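Local coordinates for PA-I Galactophilic Lectin (Enterobacter cloacae, PDB 6YGQ), which probably binds galactose-type sugars through a calcium ion, as a dimeric beta-sandwich lectin domain related to PA-IL, at residues N23-S27 / T38-V42; A46-I52 / K103-P109; L53-W57 / L67-Q71. One frame throughout, in Å; residues are numbered along the deposited sequence.

Contact 1 of 3, residues N23-S27 / T38-V42; sequences NLIWS and TNTGV
The indole of Trp26 lies across Thr40 in a CH-pi contact: Thr40 CB stands 3.7 Å from the centroid of the five-membered ring, only 7° off the ring normal. Trp26 CG is anti to its backbone N (chi1 -172°), which carries the ring out over the 38-42 strand, with the six-membered ring reaching furthest, so that Thr38 CG2 meets its far end obliquely, 3.7 Å from Trp26 CZ2. At the other end, Val42 spreads its two methyls between two partners. Val42 CG2 packs 3.8 Å from Trp26 CB, while Val42 CG1 meets Ile25 CD1 at 4.1 Å, the two side chains crossing at about a right angle. No hydrogen bond joins the segments; within 38-42 two turns form. Asn39 OD1 accepts from Gly41 N in an Asx turn, and Thr40 OG1 accepts from Val42 N in an ST turn (3.1 Å, nearly straight at 165°); that hydroxyl also pairs with Leu114 O. The axes of the 24-27 and 38-42 segments, which belong to different sheets, approach to 8.1 Å. Ile25 and Trp26 form a classic beta bulge opposite Val136 of strand 129-139, whereas 38-42 lies on strand 38-44, outermost in its sheet within this chain and bonded to 112-118, whose Leu116 also touches Trp26.

Contact 2 of 3, residues A46-I52 / K103-P109; sequences AGEIITI and KYRWSVP
An antiparallel strand pair interrupted by a beta bulge joins residues 46-52 to 103-109. Ile50 and Trp106 form a hydrogen-bonded pair, with Trp106 N 2.7 Å from Ile50 O and Ile50 N 3.0 Å from Trp106 O; Ile52 and Lys103 form another. Beyond the strand proper, Glu48 O takes the N-H of Val108 at 2.8 Å, nearly head-on, and Gly47 N donates to Val108 O. The register slips by one residue between Ile50 and Ile52, where the second chain segment turns a corner at Arg105, whose phi and psi are both positive. Here a side chain replaces a backbone acceptor: Thr51 OG1 receives Arg105 N at 3.0 Å and 170°, and is also hydrogen-bonded to Glu139 of its own chain. Ile49 CG2 presses on the backbone at the corner, 3.5 Å from Arg105 CA.

On the face bearing Ile50, Ile52 and Trp106, the side chains run alongside one another. Ile50 CD1 lies 3.8 Å from Trp106 CE3, and Ile52 CD1 meets the same ring atom; Lys103 CD covers one face of the indole near its rim. Ile50 CG1 also touches Val108 CG2, and both residues pack on Leu44. A water bridges Gly47 O and Ser107 OG. At the subunit interface Glu139 of the second subunit accepts a hydrogen bond from Tyr104 OH and a salt bridge from Arg105 NH2; within the chain Arg105 CG sits 3.7 Å above the Tyr104 ring.

Contact 3 of 3, residues L53-W57 / L67-Q71; sequences LASGW and LTAPQ
Segments 53-57 and 67-71 run almost exactly antiparallel, their touching parts 175° apart, with Trp57 and Ala69 coming within 5.0 Å CA to CA. No conventional hydrogen bond crosses between them; two CA-H...O contacts do, from Ala69 CA to Gly56 O (3.6 Å) and from Trp57 CA to Thr68 O. Toward Ser55 the chains diverge, and the ring of Pro70 packs between them. Pro70 CD lies 3.3 Å from Gly56 O, while Pro70 CG rests against the backbone of Ser55 and meets Ala54 CB at 3.9 Å. At the other end chi1 of -64° places the Trp57 indole, and chi2 of 114° turns its CE3-CZ3 edge to Thr68 and Ala69. Thr68 O lies at the ring edge, near its plane, 3.4 Å from Trp57 CE3, and Ala69 CB approaches Trp57 CZ3 obliquely at 3.8 Å. Thr68 sets off away from 53-57, and its OG1 hydrogen-bonds Ala58 O. Gln71 NE2 bonds Gly56 O of the second subunit, and Gly56 N bonds Gln71 OE1 of that subunit; Gln71 OE1 also bonds Asn101 ND2. This is a buried beta hairpin, strands 49-59 and 67-69, splayed at its proline end; its connecting loop carries Asn60, a calcium ligand, as in PA-IL-like lectins.

Strand 49-59 is shared by contacts 2 and 3, which adjoin along it with centres about 20 Å apart, and both reach the second subunit. Contact 3 is the buried one, close to the centre of the chain and toward the calcium end; contact 2 lies further out and is partly exposed, with water at its rim. Their chemistry differs accordingly: contact 2 is a ladder of backbone hydrogen bonds, whereas contact 3 relies on CA-H...O contacts and apolar packing. Contact 1, partly buried, spans two sheets instead of lying within one, so it is bridged by side-chain packing, without a hydrogen bond between the segments. Its second strand leads directly into segment 46-52, linking the sheets along the chain.

Contact 1 of 3, residues N23-S27 / T38-V42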
loop_
_atom_site.group_PDB
_atom_site.type_symbol
_atom_site.label_atom_id
_atom_site.label_comp_id
_atom_site.label_asym_id
_atom_site.label_seq_id
_atom_site.Cartn_x
_atom_site.Cartn_y
_atom_site.Cartn_z
ATOM N N ASN A 23 12.923 14.288 -3.845
ATOM C CA ASN A 23 12.428 14.706 -2.538
ATOM C C ASN A 23 12.379 13.557 -1.535
ATOM O O ASN A 23 11.827 13.722 -0.442
ATOM C CB ASN A 23 11.043 15.345 -2.678
ATOM C CG ASN A 23 9.989 14.361 -3.133
ATOM O OD1 ASN A 23 10.267 13.447 -3.910
ATOM N ND2 ASN A 23 8.764 14.547 -2.653
ATOM N N LEU A 24 12.941 12.403 -1.883
ATOM C CA LEU A 24 13.070 11.311 -0.927
ATOM C C LEU A 24 13.958 11.750 0.230
ATOM O O LEU A 24 15.038 12.310 0.018
ATOM C CB LEU A 24 13.658 10.080 -1.619
ATOM C CG LEU A 24 13.898 8.833 -0.766
ATOM C CD1 LEU A 24 12.576 8.220 -0.332
ATOM C CD2 LEU A 24 14.745 7.813 -1.523
ATOM N N ILE A 25 13.501 11.515 1.455
ATOM C CA ILE A 25 14.302 11.841 2.627
ATOM C C ILE A 25 14.651 10.623 3.470
ATOM O O ILE A 25 15.559 10.715 4.312
ATOM C CB ILE A 25 13.611 12.908 3.501
ATOM C CG1 ILE A 25 12.222 12.447 3.940
ATOM C CG2 ILE A 25 13.512 14.228 2.746
ATOM C CD1 ILE A 25 11.490 13.470 4.790
ATOM N N TRP A 26 13.990 9.483 3.283
ATOM C CA TRP A 26 14.361 8.281 4.014
ATOM C C TRP A 26 13.745 7.066 3.340
ATOM O O TRP A 26 12.592 7.109 2.901
ATOM C CB TRP A 26 13.907 8.340 5.477
ATOM C CG TRP A 26 14.436 7.208 6.317
ATOM C CD1 TRP A 26 15.647 7.153 6.944
ATOM C CD2 TRP A 26 13.772 5.972 6.622
ATOM N NE1 TRP A 26 15.779 5.964 7.619
ATOM C CE2 TRP A 26 14.642 5.220 7.439
ATOM C CE3 TRP A 26 12.529 5.428 6.283
ATOM C CZ2 TRP A 26 14.309 3.956 7.922
ATOM C CZ3 TRP A 26 12.200 4.169 6.765
ATOM C CH2 TRP A 26 13.086 3.449 7.575
ATOM N N SER A 27 14.516 5.985 3.284
ATOM C CA SER A 27 14.029 4.716 2.758
ATOM C C SER A 27 14.691 3.591 3.532
ATOM O O SER A 27 15.922 3.485 3.539
ATOM C CB SER A 27 14.323 4.584 1.266
ATOM O OG SER A 27 13.838 3.345 0.782
ATOM N N THR A 38 11.512 1.270 13.947
ATOM C CA THR A 38 12.695 1.804 13.290
ATOM C C THR A 38 12.766 3.302 13.553
ATOM O O THR A 38 11.821 4.035 13.243
ATOM C CB THR A 38 12.660 1.532 11.787
ATOM O OG1 THR A 38 12.611 0.119 11.558
ATOM C CG2 THR A 38 13.892 2.120 11.106
ATOM N N ASN A 39 13.876 3.749 14.134
ATOM C CA ASN A 39 14.145 5.173 14.280
ATOM C C ASN A 39 14.707 5.673 12.954
ATOM O O ASN A 39 15.860 5.377 12.614
ATOM C CB ASN A 39 15.113 5.423 15.433
ATOM C CG ASN A 39 15.482 6.890 15.584
ATOM O OD1 ASN A 39 15.034 7.741 14.814
ATOM N ND2 ASN A 39 16.307 7.191 16.578
ATOM N N THR A 40 13.888 6.403 12.192
ATOM C CA THR A 40 14.326 6.885 10.889
ATOM C C THR A 40 15.387 7.973 10.996
ATOM O O THR A 40 16.090 8.232 10.013
ATOM C CB THR A 40 13.147 7.440 10.081
ATOM O OG1 THR A 40 12.724 8.690 10.650
ATOM C CG2 THR A 40 11.980 6.461 10.059
ATOM N N GLY A 41 15.504 8.626 12.150
ATOM C CA GLY A 41 16.412 9.741 12.288
ATOM C C GLY A 41 15.972 11.009 11.596
ATOM O O GLY A 41 16.717 11.997 11.617
ATOM N N VAL A 42 14.791 11.015 10.984
ATOM C CA VAL A 42 14.264 12.201 10.318
ATOM C C VAL A 42 13.706 13.127 11.393
ATOM O O VAL A 42 12.722 12.799 12.060
ATOM C CB VAL A 42 13.190 11.834 9.287
ATOM C CG1 VAL A 42 12.543 13.090 8.711
ATOM C CG2 VAL A 42 13.793 10.974 8.181
#

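Contact 2 of 3, residues A46-I52 / K103-P109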
loop_
_atom_site.group_PDB
_atom_site.type_symbol
_atom_site.label_atom_id
_atom_site.label_comp_id
_atom_site.label_asym_id
_atom_site.label_seq_id
_atom_site.Cartn_x
_atom_site.Cartn_y
_atom_site.Cartn_z
ATOM N N ALA A 46 6.804 20.722 13.408
ATOM C CA ALA A 46 5.379 20.909 13.190
ATOM C C ALA A 46 5.143 21.773 11.960
ATOM O O ALA A 46 5.800 22.799 11.768
ATOM C CB ALA A 46 4.741 21.551 14.423
ATOM N N GLY A 47 4.212 21.341 11.114
ATOM C CA GLY A 47 3.827 22.082 9.941
ATOM C C GLY A 47 4.484 21.621 8.658
ATOM O O GLY A 47 3.987 21.947 7.574
ATOM N N GLU A 48 5.591 20.889 8.747
ATOM C CA GLU A 48 6.174 20.283 7.559
ATOM C C GLU A 48 5.200 19.264 6.977
ATOM O O GLU A 48 4.381 18.677 7.689
ATOM C CB GLU A 48 7.511 19.621 7.900
ATOM C CG GLU A 48 8.592 20.614 8.329
ATOM C CD GLU A 48 9.898 19.949 8.737
ATOM O OE1 GLU A 48 9.899 18.728 9.001
ATOM O OE2 GLU A 48 10.929 20.652 8.799
ATOM N N ILE A 49 5.278 19.068 5.663
ATOM C CA ILE A 49 4.413 18.129 4.954
ATOM C C ILE A 49 5.283 16.996 4.428
ATOM O O ILE A 49 6.258 17.236 3.706
ATOM C CB ILE A 49 3.647 18.808 3.808
ATOM C CG1 ILE A 49 2.848 20.002 4.334
ATOM C CG2 ILE A 49 2.719 17.808 3.128
ATOM C CD1 ILE A 49 2.146 20.797 3.250
ATOM N N ILE A 50 4.927 15.760 4.784
ATOM C CA ILE A 50 5.668 14.587 4.348
ATOM C C ILE A 50 4.695 13.546 3.814
ATOM O O ILE A 50 3.499 13.560 4.114
ATOM C CB ILE A 50 6.533 13.981 5.478
ATOM C CG1 ILE A 50 5.667 13.491 6.640
ATOM C CG2 ILE A 50 7.552 14.999 5.969
ATOM C CD1 ILE A 50 6.415 12.605 7.620
ATOM N N THR A 51 5.233 12.634 3.011
ATOM C CA THR A 51 4.478 11.510 2.478
ATOM C C THR A 51 5.209 10.225 2.831
ATOM O O THR A 51 6.421 10.118 2.619
ATOM C CB THR A 51 4.298 11.630 0.962
ATOM O OG1 THR A 51 3.365 12.682 0.676
ATOM C CG2 THR A 51 3.792 10.319 0.380
ATOM N N ILE A 52 4.474 9.260 3.373
ATOM C CA ILE A 52 5.018 7.958 3.739
ATOM C C ILE A 52 4.337 6.905 2.874
ATOM O O ILE A 52 3.108 6.911 2.735
ATOM C CB ILE A 52 4.817 7.655 5.236
ATOM C CG1 ILE A 52 5.361 8.800 6.094
ATOM C CG2 ILE A 52 5.502 6.346 5.604
ATOM C CD1 ILE A 52 4.765 8.854 7.490
ATOM N N LYS A 103 0.515 7.418 3.712
ATOM C CA LYS A 103 0.013 8.637 4.334
ATOM C C LYS A 103 0.485 9.798 3.469
ATOM O O LYS A 103 1.666 10.160 3.498
ATOM C CB LYS A 103 0.503 8.779 5.770
ATOM C CG LYS A 103 -0.420 9.617 6.624
ATOM C CD LYS A 103 0.098 9.750 8.042
ATOM C CE LYS A 103 -1.041 9.691 9.053
ATOM N NZ LYS A 103 -2.072 10.746 8.850
ATOM N N TYR A 104 -0.430 10.375 2.701
ATOM C CA TYR A 104 -0.092 11.304 1.632
ATOM C C TYR A 104 -0.256 12.741 2.101
ATOM O O TYR A 104 -1.315 13.118 2.614
ATOM C CB TYR A 104 -0.979 11.025 0.416
ATOM C CG TYR A 104 -0.694 11.866 -0.804
ATOM C CD1 TYR A 104 0.483 11.712 -1.523
ATOM C CD2 TYR A 104 -1.620 12.798 -1.250
ATOM C CE1 TYR A 104 0.735 12.475 -2.648
ATOM C CE2 TYR A 104 -1.376 13.566 -2.371
ATOM C CZ TYR A 104 -0.198 13.400 -3.065
ATOM O OH TYR A 104 0.048 14.163 -4.183
ATOM N N ARG A 105 0.797 13.537 1.920
ATOM C CA ARG A 105 0.795 14.957 2.266
ATOM C C ARG A 105 0.306 15.167 3.697
ATOM O O ARG A 105 -0.657 15.888 3.966
ATOM C CB ARG A 105 -0.048 15.754 1.269
ATOM C CG ARG A 105 0.556 15.808 -0.117
ATOM C CD ARG A 105 -0.173 16.789 -1.018
ATOM N NE ARG A 105 0.482 16.874 -2.319
ATOM C CZ ARG A 105 1.558 17.614 -2.569
ATOM N NH1 ARG A 105 2.102 18.352 -1.610
ATOM N NH2 ARG A 105 2.088 17.618 -3.785
ATOM N N TRP A 106 1.003 14.512 4.619
ATOM C CA TRP A 106 0.686 14.593 6.037
ATOM C C TRP A 106 1.302 15.854 6.621
ATOM O O TRP A 106 2.524 16.030 6.581
ATOM C CB TRP A 106 1.218 13.355 6.754
ATOM C CG TRP A 106 0.952 13.312 8.227
ATOM C CD1 TRP A 106 -0.108 13.855 8.889
ATOM C CD2 TRP A 106 1.762 12.674 9.222
ATOM N NE1 TRP A 106 -0.008 13.598 10.236
ATOM C CE2 TRP A 106 1.131 12.874 10.466
ATOM C CE3 TRP A 106 2.959 11.952 9.183
ATOM C CZ2 TRP A 106 1.658 12.379 11.657
ATOM C CZ3 TRP A 106 3.480 11.462 10.366
ATOM C CH2 TRP A 106 2.830 11.676 11.586
ATOM N N SER A 107 0.480 16.738 7.161
ATOM C CA SER A 107 1.005 17.904 7.850
ATOM C C SER A 107 1.408 17.480 9.250
ATOM O O SER A 107 0.550 17.209 10.105
ATOM C CB SER A 107 0.006 19.048 7.880
ATOM O OG SER A 107 0.618 20.233 8.365
ATOM N N VAL A 108 2.712 17.432 9.504
ATOM C CA VAL A 108 3.255 16.894 10.749
ATOM C C VAL A 108 2.709 17.697 11.920
ATOM O O VAL A 108 2.811 18.940 11.924
ATOM C CB VAL A 108 4.794 16.927 10.721
ATOM C CG1 VAL A 108 5.358 16.407 12.036
ATOM C CG2 VAL A 108 5.322 16.112 9.546
ATOM N N PRO A 109 2.123 17.054 12.935
ATOM C CA PRO A 109 1.471 17.822 14.002
ATOM C C PRO A 109 2.394 18.246 15.134
ATOM O O PRO A 109 2.030 19.131 15.915
ATOM C CB PRO A 109 0.388 16.858 14.506
ATOM C CG PRO A 109 0.978 15.499 14.279
ATOM C CD PRO A 109 1.866 15.605 13.056
HETATM O O HOH W 1 1.279 22.289 7.101
#

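Contact 3 of 3, residues L53-W57 / L67-Q71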
loop_
_atom_site.group_PDB
_atom_site.type_symbol
_atom_site.label_atom_id
_atom_site.label_comp_id
_atom_site.label_asym_id
_atom_site.label_seq_id
_atom_site.Cartn_x
_atom_site.Cartn_y
_atom_site.Cartn_z
ATOM N N LEU A 53 5.137 6.011 2.290
ATOM C CA LEU A 53 4.648 4.939 1.433
ATOM C C LEU A 53 5.247 3.617 1.886
ATOM O O LEU A 53 6.429 3.557 2.233
ATOM C CB LEU A 53 5.015 5.187 -0.030
ATOM C CG LEU A 53 4.657 6.563 -0.589
ATOM C CD1 LEU A 53 5.303 6.756 -1.952
ATOM C CD2 LEU A 53 3.150 6.720 -0.669
ATOM N N ALA A 54 4.446 2.551 1.854
ATOM C CA ALA A 54 4.904 1.283 2.400
ATOM C C ALA A 54 4.338 0.100 1.628
ATOM O O ALA A 54 3.306 0.194 0.961
ATOM C CB ALA A 54 4.529 1.156 3.884
ATOM N N SER A 55 5.043 -1.025 1.743
ATOM C CA SER A 55 4.642 -2.286 1.140
ATOM C C SER A 55 5.319 -3.408 1.912
ATOM O O SER A 55 6.290 -3.183 2.640
ATOM C CB SER A 55 5.021 -2.345 -0.344
ATOM O OG SER A 55 6.430 -2.307 -0.509
ATOM N N GLY A 56 4.798 -4.616 1.749
ATOM C CA GLY A 56 5.434 -5.806 2.278
ATOM C C GLY A 56 4.458 -6.694 3.023
ATOM O O GLY A 56 3.313 -6.335 3.287
ATOM N N TRP A 57 4.950 -7.886 3.358
ATOM C CA TRP A 57 4.179 -8.877 4.094
ATOM C C TRP A 57 4.863 -9.172 5.421
ATOM O O TRP A 57 6.066 -9.453 5.456
ATOM C CB TRP A 57 4.033 -10.180 3.302
ATOM C CG TRP A 57 3.250 -10.058 2.029
ATOM C CD1 TRP A 57 3.728 -10.214 0.760
ATOM C CD2 TRP A 57 1.851 -9.771 1.898
ATOM N NE1 TRP A 57 2.716 -10.039 -0.154
ATOM C CE2 TRP A 57 1.553 -9.765 0.519
ATOM C CE3 TRP A 57 0.823 -9.517 2.811
ATOM C CZ2 TRP A 57 0.271 -9.514 0.033
ATOM C CZ3 TRP A 57 -0.447 -9.266 2.327
ATOM C CH2 TRP A 57 -0.712 -9.265 0.951
ATOM N N LEU A 67 -1.271 -13.123 9.022
ATOM C CA LEU A 67 -0.586 -12.334 8.009
ATOM C C LEU A 67 -1.103 -10.901 7.995
ATOM O O LEU A 67 -2.281 -10.648 8.259
ATOM C CB LEU A 67 -0.779 -12.942 6.618
ATOM C CG LEU A 67 0.363 -13.757 6.018
ATOM C CD1 LEU A 67 -0.136 -14.431 4.749
ATOM C CD2 LEU A 67 1.577 -12.891 5.736
ATOM N N THR A 68 -0.213 -9.965 7.657
ATOM C CA THR A 68 -0.569 -8.557 7.565
ATOM C C THR A 68 0.177 -7.897 6.409
ATOM O O THR A 68 1.257 -8.341 6.015
ATOM C CB THR A 68 -0.232 -7.775 8.849
ATOM O OG1 THR A 68 1.182 -7.525 8.905
ATOM C CG2 THR A 68 -0.659 -8.538 10.087
ATOM N N ALA A 69 -0.404 -6.840 5.874
ATOM C CA ALA A 69 0.242 -5.867 5.008
ATOM C C ALA A 69 0.300 -4.556 5.773
ATOM O O ALA A 69 -0.221 -4.450 6.889
ATOM C CB ALA A 69 -0.541 -5.711 3.698
ATOM N N PRO A 70 0.962 -3.524 5.229
ATOM C CA PRO A 70 0.919 -2.221 5.925
ATOM C C PRO A 70 -0.500 -1.804 6.281
ATOM O O PRO A 70 -0.736 -1.248 7.360
ATOM C CB PRO A 70 1.579 -1.265 4.922
ATOM C CG PRO A 70 2.536 -2.154 4.162
ATOM C CD PRO A 70 1.824 -3.480 4.031
ATOM N N GLN A 71 -1.461 -2.104 5.410
ATOM C CA GLN A 71 -2.869 -1.805 5.640
ATOM C C GLN A 71 -3.525 -2.711 6.691
ATOM O O GLN A 71 -4.753 -2.654 6.817
ATOM C CB GLN A 71 -3.637 -1.910 4.320
ATOM C CG GLN A 71 -3.493 -3.256 3.625
ATOM C CD GLN A 71 -4.261 -3.325 2.320
ATOM O OE1 GLN A 71 -4.441 -2.317 1.636
ATOM N NE2 GLN A 71 -4.725 -4.517 1.969
#